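Long-range contacts in Bd3459 (PDB 5CEC), which is a predatory endopeptidase of Bdellovibrio bacteriovorus, probably a serine-type enzyme acting on cell-wall peptides, crystallised here with its ankyrin-repeat immunity protein Bd3460: residues 84-89 with 322-327; 99-104 with 135-140; 361-366 with 385-390. The protein carries 1 engineered substitution. One frame throughout, in Å; residues are numbered along the deposited sequence. Where two conformers were deposited one is given.

Contact 1. Residues 84-89 with 322-327; sequences LGPDYR and SAKGYD
Pro86 and Lys324 mark the closest backbone approach of two turns that follow helices, their CA atoms 7.8 Å apart, so side chains must close the gap. Gly85, with positive phi, leaves helix 72-84 and opens a type I turn to Tyr88. Across from it, helix 307-322 ends in a Schellman motif whose C-prime residue is Gly325.

Pro86 CG points into the corner formed by Lys324 CG, 3.7 Å away, and the edge of the Tyr326 ring, where it meets CD2. Beside this apolar patch, Tyr326 OH donates to Asp87 OD1 over 2.6 Å, a short bond that uses the syn lone pair of the carboxylate. The carboxylate plane is turned 56° from the ring. The Lys324 amine does not meet the carboxylate directly: Lys324 NZ stays 5.5 Å from Asp87 OD2, and water 2 bridges the two. A second water donates to both Asp87 OD2 and Lys324 O, which tethers the carboxylate to the turn backbone as well. The bend of the lysine chain at chi2 (-75°) leads it past the proline, leaving the amine within reach of water 2.

Lys241, at the head of helix 240-250, also hydrogen-bonds to Tyr326 OH and makes a backbone bond with Pro86. The C-terminal ends of helices 72-84 and 307-322 thus meet beside the start of a third helix, just ahead of strand 91-98.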
ATOM      1  N   LEU A  84      -8.188   0.526 -20.783  1.00 18.13           N
ATOM      2  CA  LEU A  84      -7.167   1.461 -21.279  1.00 19.81           C
ATOM      3  C   LEU A  84      -5.942   0.835 -21.898  1.00 18.36           C
ATOM      4  O   LEU A  84      -5.347   1.411 -22.821  1.00 20.59           O
ATOM      5  CB  LEU A  84      -6.735   2.387 -20.154  1.00 20.55           C
ATOM      6  CG  LEU A  84      -7.848   3.193 -19.475  1.00 20.91           C
ATOM      7  CD1 LEU A  84      -7.267   3.911 -18.275  1.00 20.83           C
ATOM      8  CD2 LEU A  84      -8.511   4.158 -20.437  1.00 22.54           C
ATOM      9  N   GLY A  85      -5.546  -0.316 -21.375  1.00 20.06           N
ATOM     10  CA  GLY A  85      -4.305  -0.980 -21.751  1.00 19.19           C
ATOM     11  C   GLY A  85      -3.172  -0.575 -20.809  1.00 18.47           C
ATOM     12  O   GLY A  85      -3.085   0.569 -20.378  1.00 18.09           O
ATOM     13  N   PRO A  86      -2.264  -1.518 -20.513  1.00 18.37           N
ATOM     14  CA  PRO A  86      -1.178  -1.214 -19.569  1.00 19.26           C
ATOM     15  C   PRO A  86      -0.176  -0.169 -20.028  1.00 18.13           C
ATOM     16  O   PRO A  86       0.534   0.376 -19.189  1.00 18.44           O
ATOM     17  CB  PRO A  86      -0.480  -2.567 -19.384  1.00 19.17           C
ATOM     18  CG  PRO A  86      -0.769  -3.302 -20.657  1.00 20.57           C
ATOM     19  CD  PRO A  86      -2.144  -2.871 -21.073  1.00 19.72           C
ATOM     20  N   ASP A  87      -0.125   0.095 -21.330  1.00 17.43           N
ATOM     21  CA  ASP A  87       0.779   1.094 -21.877  1.00 18.16           C
ATOM     22  C   ASP A  87       0.102   2.431 -22.123  1.00 18.34           C
ATOM     23  O   ASP A  87       0.717   3.363 -22.662  1.00 20.35           O
ATOM     24  CB  ASP A  87       1.410   0.547 -23.146  1.00 19.47           C
ATOM     25  CG  ASP A  87       2.228  -0.710 -22.886  1.00 22.05           C
ATOM     26  OD1 ASP A  87       3.150  -0.626 -22.056  1.00 22.88           O
ATOM     27  OD2 ASP A  87       1.965  -1.768 -23.515  1.00 23.86           O
ATOM     28  N   TYR A  88      -1.161   2.558 -21.711  1.00 17.86           N
ATOM     29  CA  TYR A  88      -1.905   3.815 -21.908  1.00 16.99           C
ATOM     30  C   TYR A  88      -1.209   4.946 -21.132  1.00 15.77           C
ATOM     31  O   TYR A  88      -0.769   4.730 -19.994  1.00 18.40           O
ATOM     32  CB  TYR A  88      -3.333   3.662 -21.375  1.00 17.68           C
ATOM     33  CG  TYR A  88      -4.172   4.901 -21.506  1.00 18.52           C
ATOM     34  CD1 TYR A  88      -4.771   5.233 -22.711  1.00 21.22           C
ATOM     35  CD2 TYR A  88      -4.374   5.766 -20.421  1.00 19.44           C
ATOM     36  CE1 TYR A  88      -5.540   6.366 -22.846  1.00 23.43           C
ATOM     37  CE2 TYR A  88      -5.157   6.892 -20.539  1.00 20.29           C
ATOM     38  CZ  TYR A  88      -5.727   7.204 -21.761  1.00 21.80           C
ATOM     39  OH  TYR A  88      -6.509   8.330 -21.895  1.00 27.12           O
ATOM     40  N   ARG A  89      -1.160   6.139 -21.722  1.00 16.54           N
ATOM     41  CA  ARG A  89      -0.719   7.331 -21.015  1.00 16.64           C
ATOM     42  C   ARG A  89      -1.810   8.400 -21.015  1.00 16.08           C
ATOM     43  O   ARG A  89      -2.522   8.572 -21.995  1.00 17.75           O
ATOM     44  CB  ARG A  89       0.553   7.870 -21.659  1.00 17.59           C
ATOM     45  CG  ARG A  89       1.744   6.950 -21.506  1.00 17.80           C
ATOM     46  CD  ARG A  89       2.890   7.356 -22.394  1.00 17.70           C
ATOM     47  NE  ARG A  89       4.043   6.483 -22.272  1.00 18.33           N
ATOM     48  CZ  ARG A  89       5.108   6.711 -21.507  1.00 18.65           C
ATOM     49  NH1 ARG A  89       5.155   7.733 -20.662  1.00 19.76           N
ATOM     50  NH2 ARG A  89       6.113   5.845 -21.528  1.00 20.95           N
ATOM     51  N   SER A 322      -0.263 -10.527 -19.884  1.00 20.54           N
ATOM     52  CA  SER A 322       0.615 -11.423 -20.670  1.00 20.81           C
ATOM     53  C   SER A 322       0.536 -11.149 -22.162  1.00 21.38           C
ATOM     54  O   SER A 322       1.531 -11.290 -22.874  1.00 22.27           O
ATOM     55  CB  SER A 322       0.265 -12.883 -20.402  1.00 23.64           C
ATOM     56  OG  SER A 322       0.474 -13.181 -19.037  1.00 30.31           O
ATOM     57  N   ALA A 323      -0.624 -10.709 -22.620  1.00 21.65           N
ATOM     58  CA  ALA A 323      -0.807 -10.357 -24.033  1.00 22.77           C
ATOM     59  C   ALA A 323       0.114  -9.208 -24.491  1.00 21.70           C
ATOM     60  O   ALA A 323       0.387  -9.078 -25.689  1.00 24.41           O
ATOM     61  CB  ALA A 323      -2.247  -9.984 -24.296  1.00 23.55           C
ATOM     62  N   LYS A 324       0.549  -8.375 -23.534  1.00 21.08           N
ATOM     63  CA  LYS A 324       1.440  -7.250 -23.781  1.00 22.34           C
ATOM     64  C   LYS A 324       2.839  -7.488 -23.229  1.00 21.22           C
ATOM     65  O   LYS A 324       3.620  -6.545 -23.128  1.00 23.45           O
ATOM     66  CB  LYS A 324       0.866  -5.984 -23.157  1.00 25.91           C
ATOM     67  CG  LYS A 324      -0.606  -5.753 -23.419  1.00 30.57           C
ATOM     68  CD  LYS A 324      -0.875  -5.294 -24.803  1.00 34.11           C
ATOM     69  CE  LYS A 324      -2.276  -4.697 -24.900  1.00 35.11           C
ATOM     70  NZ  LYS A 324      -2.328  -3.975 -26.178  1.00 35.85           N
ATOM     71  N   GLY A 325       3.154  -8.733 -22.889  1.00 21.42           N
ATOM     72  CA  GLY A 325       4.472  -9.113 -22.395  1.00 21.29           C
ATOM     73  C   GLY A 325       4.738  -8.791 -20.946  1.00 21.18           C
ATOM     74  O   GLY A 325       5.887  -8.765 -20.551  1.00 24.50           O
ATOM     75  N   TYR A 326       3.681  -8.602 -20.145  1.00 19.76           N
ATOM     76  CA  TYR A 326       3.836  -8.204 -18.765  1.00 19.25           C
ATOM     77  C   TYR A 326       3.410  -9.320 -17.813  1.00 19.67           C
ATOM     78  O   TYR A 326       2.730 -10.267 -18.213  1.00 21.22           O
ATOM     79  CB  TYR A 326       3.056  -6.940 -18.445  1.00 19.57           C
ATOM     80  CG  TYR A 326       3.509  -5.731 -19.227  1.00 20.52           C
ATOM     81  CD1 TYR A 326       4.829  -5.312 -19.155  1.00 23.34           C
ATOM     82  CD2 TYR A 326       2.612  -4.961 -19.959  1.00 20.20           C
ATOM     83  CE1 TYR A 326       5.257  -4.196 -19.838  1.00 24.13           C
ATOM     84  CE2 TYR A 326       3.027  -3.816 -20.625  1.00 21.29           C
ATOM     85  CZ  TYR A 326       4.362  -3.444 -20.568  1.00 20.63           C
ATOM     86  OH  TYR A 326       4.857  -2.319 -21.189  1.00 24.32           O
ATOM     87  N   ASP A 327       3.818  -9.176 -16.555  1.00 19.54           N
ATOM     88  CA  ASP A 327       3.537 -10.115 -15.469  1.00 20.42           C
ATOM     89  C   ASP A 327       2.751  -9.352 -14.370  1.00 18.44           C
ATOM     90  O   ASP A 327       2.673  -8.095 -14.366  1.00 17.35           O
ATOM     91  CB  ASP A 327       4.862 -10.592 -14.786  1.00 23.30           C
ATOM     92  CG  ASP A 327       5.784 -11.388 -15.703  1.00 27.81           C
ATOM     93  OD1 ASP A 327       5.331 -12.001 -16.667  1.00 31.60           O
ATOM     94  OD2 ASP A 327       6.990 -11.422 -15.407  1.00 33.27           O
TER
HETATM   95  O   HOH W   1       3.817  -3.685 -23.945  1.00 28.63           O
HETATM   96  O   HOH W   2      -0.051  -2.116 -25.424  1.00 32.33           O

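Contact 2. Residues 99-104 with 135-140; sequences TANGSY and KIEKLT
Lys135 opens the second segment against Ser103, whose OG lies 3.6 Å from Lys135 CB, while Ser103 CB rests near the lysine carbonyl oxygen. That oxygen accepts from Tyr104 N at 3.2 Å, the first bond of a short parallel pairing. Water 4 accepts from Lys135 N and gives a weak bond to Gly102 O, extending the link into the turn.

Ile136 is the bridge partner of Tyr104, and both side chains leave the same face of the sheet. Its CA-H points at Tyr104 O, and CG2 comes within 3.5 Å of that oxygen. Glu137 N then donates to Tyr104 O over 2.8 Å, so the bonds of Tyr104 N and O fall on residues flanking Ile136, as parallel strands require.

At Glu137 the chain turns a corner. CG lies anti to the backbone N (chi1 -177°) and the chain folds at chi2, bringing OE1 to the turn 99-102. There Asn101 ND2 makes a weak bond to OE1 at 3.4 Å, the amide and carboxylate crossing with their planes 38° apart. Water 3 donates to OE1 and, weakly, to Asn101 OD1. Asn101 OD1 is gripped by Thr99 OG1, Ser103 OG and, in an Asx turn, Ser103 N, all out of its carbonyl plane, Thr99 OG1 on one face and both Ser103 donors on the other; this fixes the amide rotation and presents ND2 to the glutamate.

From Lys138 onward the strand diverges from the turn and pairs with 104-109 through Ile106. Helix 118-130 connects these two parallel strands in a beta-alpha-beta crossover. Strand 135-141 lies between strands 104-109 and 212-218, parallel to both, and the hairpin turn joining 91-98 to 104-109 packs beside its beginning.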
ATOM      1  N   THR A  99       2.281  36.245 -24.803  1.00 27.23           N
ATOM      2  CA  THR A  99       1.608  37.528 -24.580  1.00 31.93           C
ATOM      3  C   THR A  99       2.594  38.649 -24.797  1.00 38.65           C
ATOM      4  O   THR A  99       3.811  38.441 -24.745  1.00 38.44           O
ATOM      5  CB  THR A  99       1.043  37.695 -23.163  1.00 34.16           C
ATOM      6  OG1 THR A  99       2.127  37.828 -22.236  1.00 39.12           O
ATOM      7  CG2 THR A  99       0.165  36.538 -22.789  1.00 35.26           C
ATOM      8  N   ALA A 100       2.047  39.847 -24.974  1.00 44.59           N
ATOM      9  CA  ALA A 100       2.821  41.040 -25.331  1.00 47.75           C
ATOM     10  C   ALA A 100       4.021  41.353 -24.412  1.00 50.23           C
ATOM     11  O   ALA A 100       5.005  41.936 -24.883  1.00 57.85           O
ATOM     12  CB  ALA A 100       1.897  42.251 -25.422  1.00 50.00           C
ATOM     13  N   ASN A 101       3.952  40.970 -23.130  1.00 49.46           N
ATOM     14  CA  ASN A 101       5.022  41.285 -22.150  1.00 50.88           C
ATOM     15  C   ASN A 101       6.102  40.193 -21.914  1.00 50.36           C
ATOM     16  O   ASN A 101       6.818  40.248 -20.899  1.00 50.43           O
ATOM     17  CB  ASN A 101       4.388  41.717 -20.803  1.00 52.77           C
ATOM     18  CG  ASN A 101       3.595  40.599 -20.126  1.00 52.18           C
ATOM     19  OD1 ASN A 101       3.540  39.470 -20.618  1.00 51.62           O
ATOM     20  ND2 ASN A 101       2.964  40.916 -18.996  1.00 52.67           N
ATOM     21  N   GLY A 102       6.217  39.216 -22.825  1.00 45.94           N
ATOM     22  CA  GLY A 102       7.176  38.100 -22.679  1.00 46.50           C
ATOM     23  C   GLY A 102       6.695  36.943 -21.809  1.00 42.16           C
ATOM     24  O   GLY A 102       7.433  35.980 -21.541  1.00 44.36           O
ATOM     25  N   SER A 103       5.457  37.032 -21.346  1.00 35.55           N
ATOM     26  CA  SER A 103       4.847  35.950 -20.594  1.00 33.36           C
ATOM     27  C   SER A 103       4.049  35.063 -21.553  1.00 29.12           C
ATOM     28  O   SER A 103       4.132  35.204 -22.799  1.00 29.25           O
ATOM     29  CB  SER A 103       3.950  36.510 -19.488  1.00 34.56           C
ATOM     30  OG  SER A 103       4.662  37.436 -18.672  1.00 37.34           O
ATOM     31  N   TYR A 104       3.323  34.113 -20.962  1.00 23.62           N
ATOM     32  CA  TYR A 104       2.488  33.190 -21.720  1.00 22.20           C
ATOM     33  C   TYR A 104       1.158  33.029 -21.038  1.00 21.06           C
ATOM     34  O   TYR A 104       1.074  33.111 -19.808  1.00 22.12           O
ATOM     35  CB  TYR A 104       3.145  31.830 -21.820  1.00 21.33           C
ATOM     36  CG  TYR A 104       4.410  31.854 -22.620  1.00 21.03           C
ATOM     37  CD1 TYR A 104       5.635  32.165 -22.028  1.00 21.02           C
ATOM     38  CD2 TYR A 104       4.396  31.577 -23.984  1.00 21.42           C
ATOM     39  CE1 TYR A 104       6.806  32.192 -22.766  1.00 22.41           C
ATOM     40  CE2 TYR A 104       5.566  31.615 -24.718  1.00 22.60           C
ATOM     41  CZ  TYR A 104       6.763  31.922 -24.106  1.00 22.57           C
ATOM     42  OH  TYR A 104       7.926  31.956 -24.849  1.00 26.73           O
ATOM     43  N   LYS A 135       7.006  32.880 -16.534  1.00 25.03           N
ATOM     44  CA  LYS A 135       5.916  33.753 -16.135  1.00 26.01           C
ATOM     45  C   LYS A 135       4.707  33.389 -16.951  1.00 23.93           C
ATOM     46  O   LYS A 135       4.771  33.399 -18.178  1.00 25.71           O
ATOM     47  CB  LYS A 135       6.297  35.213 -16.387  1.00 31.86           C
ATOM     48  CG  LYS A 135       7.320  35.739 -15.399  1.00 37.36           C
ATOM     49  CD  LYS A 135       7.949  37.060 -15.854  1.00 43.85           C
ATOM     50  CE  LYS A 135       9.300  37.316 -15.175  1.00 49.52           C
ATOM     51  NZ  LYS A 135      10.376  36.356 -15.587  1.00 53.15           N
ATOM     52  N   ILE A 136       3.619  33.110 -16.259  1.00 23.09           N
ATOM     53  CA  ILE A 136       2.331  32.815 -16.856  1.00 22.88           C
ATOM     54  C   ILE A 136       1.378  33.921 -16.449  1.00 21.60           C
ATOM     55  O   ILE A 136       1.200  34.220 -15.257  1.00 23.51           O
ATOM     56  CB  ILE A 136       1.779  31.458 -16.390  1.00 22.43           C
ATOM     57  CG1 ILE A 136       2.734  30.331 -16.801  1.00 24.74           C
ATOM     58  CG2 ILE A 136       0.384  31.218 -16.958  1.00 23.98           C
ATOM     59  CD1 ILE A 136       2.473  28.989 -16.137  1.00 27.33           C
ATOM     60  N   GLU A 137       0.751  34.539 -17.434  1.00 22.17           N
ATOM     61  CA  GLU A 137      -0.164  35.625 -17.177  1.00 24.45           C
ATOM     62  C   GLU A 137      -1.507  35.051 -16.746  1.00 24.85           C
ATOM     63  O   GLU A 137      -1.925  35.261 -15.626  1.00 29.42           O
ATOM     64  CB  GLU A 137      -0.300  36.496 -18.431  1.00 28.05           C
ATOM     65  CG  GLU A 137      -1.181  37.706 -18.221  1.00 31.73           C
ATOM     66  CD  GLU A 137      -0.592  38.654 -17.204  1.00 36.90           C
ATOM     67  OE1 GLU A 137       0.568  39.126 -17.407  1.00 43.24           O
ATOM     68  OE2 GLU A 137      -1.297  38.908 -16.206  1.00 40.71           O
ATOM     69  N   LYS A 138      -2.131  34.261 -17.606  1.00 25.74           N
ATOM     70  CA  LYS A 138      -3.396  33.639 -17.313  1.00 25.26           C
ATOM     71  C   LYS A 138      -3.211  32.123 -17.444  1.00 23.28           C
ATOM     72  O   LYS A 138      -2.812  31.610 -18.488  1.00 26.53           O
ATOM     73  CB  LYS A 138      -4.485  34.163 -18.236  1.00 27.55           C
ATOM     74  CG  LYS A 138      -5.866  33.639 -17.922  1.00 34.27           C
ATOM     75  CD  LYS A 138      -6.967  34.392 -18.657  1.00 40.25           C
ATOM     76  CE  LYS A 138      -6.871  34.215 -20.162  1.00 46.04           C
ATOM     77  NZ  LYS A 138      -8.056  34.815 -20.848  1.00 52.80           N
ATOM     78  N   LEU A 139      -3.421  31.432 -16.333  1.00 22.71           N
ATOM     79  CA  LEU A 139      -3.464  29.985 -16.294  1.00 21.92           C
ATOM     80  C   LEU A 139      -4.893  29.537 -16.132  1.00 21.55           C
ATOM     81  O   LEU A 139      -5.530  29.839 -15.126  1.00 24.71           O
ATOM     82  CB  LEU A 139      -2.599  29.438 -15.165  1.00 21.63           C
ATOM     83  CG  LEU A 139      -2.582  27.919 -15.004  1.00 21.65           C
ATOM     84  CD1 LEU A 139      -2.008  27.257 -16.254  1.00 20.57           C
ATOM     85  CD2 LEU A 139      -1.809  27.503 -13.755  1.00 23.01           C
ATOM     86  N   THR A 140      -5.414  28.811 -17.100  1.00 19.94           N
ATOM     87  CA  THR A 140      -6.768  28.269 -16.999  1.00 20.05           C
ATOM     88  C   THR A 140      -6.725  26.768 -17.127  1.00 18.25           C
ATOM     89  O   THR A 140      -5.720  26.212 -17.523  1.00 19.27           O
ATOM     90  CB  THR A 140      -7.740  28.906 -18.021  1.00 21.38           C
ATOM     91  OG1 THR A 140      -7.375  28.536 -19.347  1.00 21.88           O
ATOM     92  CG2 THR A 140      -7.769  30.405 -17.870  1.00 23.22           C
TER
HETATM   93  O   HOH W   3       0.519  39.495 -20.415  1.00 44.00           O
HETATM   94  O   HOH W   4       7.916  33.392 -19.336  1.00 32.03           O

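Contact 3. Residues 361-366 with 385-390; sequences VNKAKT and HTDYDK
Asn362 and Lys363 in the tight turn 361-364 receive backbone N-H groups and the Thr386 hydroxyl of 385-390 through a set of hydrogen bonds. Asn362 O accepts from Tyr388 N at 3.0 Å and from Thr386 OG1, the two donors arriving from opposite faces of its plane. Thr386 OG1 is placed for this by a chi1 of 55°, which sets it between its own backbone N and carbonyl carbon. Thr386 N donates to Lys363 O along a nearly straight N-H (170°), yet from well above the carbonyl plane. Lys363 CA lies 3.2 Å from Thr386 O in a CA-H...O contact.

The side chain of Asn362 adds a bond of its own: Asn362 OD1 takes the N-H of Asp389 at 2.8 Å.

In fold terms, 361-364 is the type I turn of the hairpin between strands 354-361 and 364-373, and Ala364 pairs with His385 as an antiparallel, non-hydrogen-bonded pair at the end of strand 376-385. This is consistent with the sheet of the beta-lactamase and penicillin-binding-protein clan, and strand 354-361 carries what looks like the K(T/S)G-type motif of such enzymes.

A polar chain of three side chains follows. Lys363, bent at chi2, extends NZ to Asp387 OD1 in a salt bridge of 2.7 Å, using the anti lone pair. His385 NE2 donates to the other oxygen, OD2, at 2.8 Å from above the carboxylate plane; Met38 N also bonds to OD2. Water 5 joins Lys363 O to His385 ND1.

Among the apolar and outer contacts, Thr386 CG2 rests on Lys365 CB, whose NZ turns to Ser360 and Gly359. Tyr388 stacks on Trp395 and packs against Met72 of the Bd3460 chain, while Lys390 O accepts from Asn94 of that chain.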
ATOM      1  N   VAL A 361      -9.616  -3.436   6.767  1.00 14.12           N
ATOM      2  CA  VAL A 361     -10.764  -2.589   7.194  1.00 15.04           C
ATOM      3  C   VAL A 361     -11.259  -3.152   8.530  1.00 15.21           C
ATOM      4  O   VAL A 361     -10.785  -4.187   9.005  1.00 14.55           O
ATOM      5  CB  VAL A 361     -11.929  -2.559   6.163  1.00 16.66           C
ATOM      6  CG1 VAL A 361     -11.558  -1.801   4.902  1.00 18.27           C
ATOM      7  CG2 VAL A 361     -12.435  -3.955   5.828  1.00 16.23           C
ATOM      8  N   ASN A 362     -12.198  -2.467   9.163  1.00 15.78           N
ATOM      9  CA  ASN A 362     -12.663  -2.872  10.479  1.00 16.69           C
ATOM     10  C   ASN A 362     -12.894  -4.388  10.577  1.00 15.76           C
ATOM     11  O   ASN A 362     -12.392  -5.058  11.484  1.00 15.80           O
ATOM     12  CB  ASN A 362     -13.943  -2.087  10.814  1.00 19.12           C
ATOM     13  CG  ASN A 362     -14.543  -2.472  12.146  1.00 19.47           C
ATOM     14  OD1 ASN A 362     -13.875  -2.926  13.054  1.00 21.95           O
ATOM     15  ND2 ASN A 362     -15.820  -2.278  12.250  1.00 22.30           N
ATOM     16  N   LYS A 363     -13.686  -4.911   9.641  1.00 15.97           N
ATOM     17  CA  LYS A 363     -14.101  -6.309   9.693  1.00 17.19           C
ATOM     18  C   LYS A 363     -13.327  -7.271   8.840  1.00 15.48           C
ATOM     19  O   LYS A 363     -13.715  -8.445   8.739  1.00 17.48           O
ATOM     20  CB  LYS A 363     -15.592  -6.445   9.413  1.00 18.65           C
ATOM     21  CG  LYS A 363     -16.482  -5.673  10.351  1.00 20.20           C
ATOM     22  CD  LYS A 363     -16.299  -6.139  11.793  1.00 23.49           C
ATOM     23  CE  LYS A 363     -17.390  -5.649  12.727  1.00 26.17           C
ATOM     24  NZ  LYS A 363     -17.101  -6.045  14.147  1.00 28.69           N
ATOM     25  N   ALA A 364     -12.207  -6.834   8.258  1.00 14.83           N
ATOM     26  CA  ALA A 364     -11.465  -7.769   7.399  1.00 14.73           C
ATOM     27  C   ALA A 364      -9.998  -7.464   7.276  1.00 14.43           C
ATOM     28  O   ALA A 364      -9.595  -6.307   7.257  1.00 14.54           O
ATOM     29  CB  ALA A 364     -12.054  -7.827   5.981  1.00 15.82           C
ATOM     30  N   LYS A 365      -9.222  -8.536   7.138  1.00 13.73           N
ATOM     31  CA  LYS A 365      -7.817  -8.462   6.739  1.00 13.08           C
ATOM     32  C   LYS A 365      -7.704  -9.410   5.556  1.00 12.90           C
ATOM     33  O   LYS A 365      -8.176 -10.563   5.638  1.00 14.29           O
ATOM     34  CB  LYS A 365      -6.873  -8.886   7.871  1.00 13.82           C
ATOM     35  CG  LYS A 365      -5.425  -8.499   7.627  1.00 15.19           C
ATOM     36  CD  LYS A 365      -5.181  -7.027   8.001  1.00 16.17           C
ATOM     37  CE  LYS A 365      -3.751  -6.577   7.708  1.00 18.46           C
ATOM     38  NZ  LYS A 365      -3.598  -6.443   6.233  1.00 19.56           N
ATOM     39  N   THR A 366      -7.142  -8.928   4.450  1.00 12.70           N
ATOM     40  CA  THR A 366      -7.191  -9.711   3.230  1.00 12.95           C
ATOM     41  C   THR A 366      -5.844  -9.678   2.505  1.00 12.49           C
ATOM     42  O   THR A 366      -5.010  -8.791   2.690  1.00 14.10           O
ATOM     43  CB  THR A 366      -8.307  -9.162   2.331  1.00 13.79           C
ATOM     44  OG1 THR A 366      -8.017  -7.813   1.980  1.00 14.20           O
ATOM     45  CG2 THR A 366      -9.663  -9.252   2.989  1.00 13.95           C
ATOM     46  N   HIS A 385     -11.750 -12.538   8.697  1.00 15.35           N
ATOM     47  CA  HIS A 385     -12.582 -11.725   9.545  1.00 16.08           C
ATOM     48  C   HIS A 385     -11.775 -11.159  10.725  1.00 15.91           C
ATOM     49  O   HIS A 385     -10.984 -11.860  11.329  1.00 17.37           O
ATOM     50  CB  HIS A 385     -13.726 -12.579  10.097  1.00 16.83           C
ATOM     51  CG  HIS A 385     -14.458 -11.882  11.160  1.00 18.10           C
ATOM     52  ND1 HIS A 385     -15.392 -10.917  10.881  1.00 18.68           N
ATOM     53  CD2 HIS A 385     -14.264 -11.864  12.502  1.00 18.20           C
ATOM     54  CE1 HIS A 385     -15.768 -10.351  12.025  1.00 19.22           C
ATOM     55  NE2 HIS A 385     -15.093 -10.910  13.007  1.00 20.20           N
ATOM     56  N   THR A 386     -11.995  -9.874  11.017  1.00 15.57           N
ATOM     57  CA  THR A 386     -11.465  -9.193  12.196  1.00 15.18           C
ATOM     58  C   THR A 386     -12.563  -8.401  12.857  1.00 15.57           C
ATOM     59  O   THR A 386     -13.616  -8.162  12.244  1.00 16.35           O
ATOM     60  CB  THR A 386     -10.302  -8.237  11.835  1.00 14.59           C
ATOM     61  OG1 THR A 386     -10.691  -7.301  10.831  1.00 14.60           O
ATOM     62  CG2 THR A 386      -9.108  -9.001  11.262  1.00 15.34           C
ATOM     63  N   ASP A 387     -12.303  -7.945  14.084  1.00 15.48           N
ATOM     64  CA  ASP A 387     -13.183  -6.956  14.754  1.00 16.63           C
ATOM     65  C   ASP A 387     -12.283  -5.843  15.304  1.00 16.42           C
ATOM     66  O   ASP A 387     -12.080  -5.679  16.514  1.00 17.02           O
ATOM     67  CB  ASP A 387     -14.044  -7.582  15.856  1.00 16.29           C
ATOM     68  CG  ASP A 387     -14.944  -8.721  15.354  1.00 17.83           C
ATOM     69  OD1 ASP A 387     -16.022  -8.452  14.787  1.00 21.05           O
ATOM     70  OD2 ASP A 387     -14.580  -9.911  15.562  1.00 19.52           O
ATOM     71  N   TYR A 388     -11.713  -5.089  14.365  1.00 16.77           N
ATOM     72  CA  TYR A 388     -10.735  -4.073  14.698  1.00 19.12           C
ATOM     73  C   TYR A 388     -11.312  -2.997  15.638  1.00 20.97           C
ATOM     74  O   TYR A 388     -10.583  -2.499  16.523  1.00 23.18           O
ATOM     75  CB  TYR A 388     -10.171  -3.558  13.378  1.00 23.16           C
ATOM     76  CG  TYR A 388      -9.445  -2.275  13.366  1.00 26.52           C
ATOM     77  CD1 TYR A 388     -10.137  -1.055  13.303  1.00 31.52           C
ATOM     78  CD2 TYR A 388      -8.068  -2.254  13.315  1.00 27.91           C
ATOM     79  CE1 TYR A 388      -9.453   0.149  13.208  1.00 35.80           C
ATOM     80  CE2 TYR A 388      -7.380  -1.062  13.203  1.00 29.60           C
ATOM     81  CZ  TYR A 388      -8.073   0.137  13.160  1.00 32.96           C
ATOM     82  OH  TYR A 388      -7.353   1.316  13.092  1.00 43.84           O
ATOM     83  N   ASP A 389     -12.614  -2.719  15.513  1.00 26.56           N
ATOM     84  CA  ASP A 389     -13.230  -1.755  16.431  0.50 31.05           C
ATOM     85  C   ASP A 389     -13.294  -2.250  17.899  1.00 30.24           C
ATOM     86  O   ASP A 389     -13.197  -1.415  18.819  1.00 37.05           O
ATOM     87  CB  ASP A 389     -14.559  -1.228  15.886  0.50 35.96           C
ATOM     88  CG  ASP A 389     -14.356  -0.265  14.706  0.50 37.18           C
ATOM     89  OD1 ASP A 389     -13.195   0.114  14.424  0.50 38.17           O
ATOM     90  OD2 ASP A 389     -15.347   0.101  14.049  0.50 42.80           O
ATOM     91  N   LYS A 390     -13.381  -3.557  18.131  1.00 28.06           N
ATOM     92  CA  LYS A 390     -13.372  -4.122  19.483  1.00 28.53           C
ATOM     93  C   LYS A 390     -11.919  -4.260  19.956  1.00 24.96           C
ATOM     94  O   LYS A 390     -11.613  -4.075  21.127  1.00 22.66           O
ATOM     95  CB  LYS A 390     -14.062  -5.501  19.522  1.00 33.02           C
ATOM     96  CG  LYS A 390     -15.579  -5.520  19.300  1.00 40.14           C
ATOM     97  CD  LYS A 390     -16.332  -4.983  20.511  1.00 42.72           C
ATOM     98  CE  LYS A 390     -17.848  -5.098  20.372  1.00 47.52           C
ATOM     99  NZ  LYS A 390     -18.370  -4.381  19.173  1.00 51.74           N
TER
HETATM  100  O   HOH W   5     -15.585 -10.324   8.097  1.00 22.35           O

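Overall arrangement
From the N terminus, the chain leaves helix 72-84 through the first half of contact 1, whose partner comes only at the end of helix 307-322. That long loop contains the whole of contact 2, a local closure linking the 91-98/104-109 hairpin to strand 135-141 in the mixed sheet. Contact 3 opens after contact 1 has closed and spans one hairpin of the antiparallel sheet, so contacts 1 and 3 are in series and none cross. Contacts 2 and 3 lie on opposite sides of the chain's centre, their centres about 53 Å apart. Contact 1, joining helix ends, lies about 39 Å from contact 2 and 34 Å from contact 3, centre to centre.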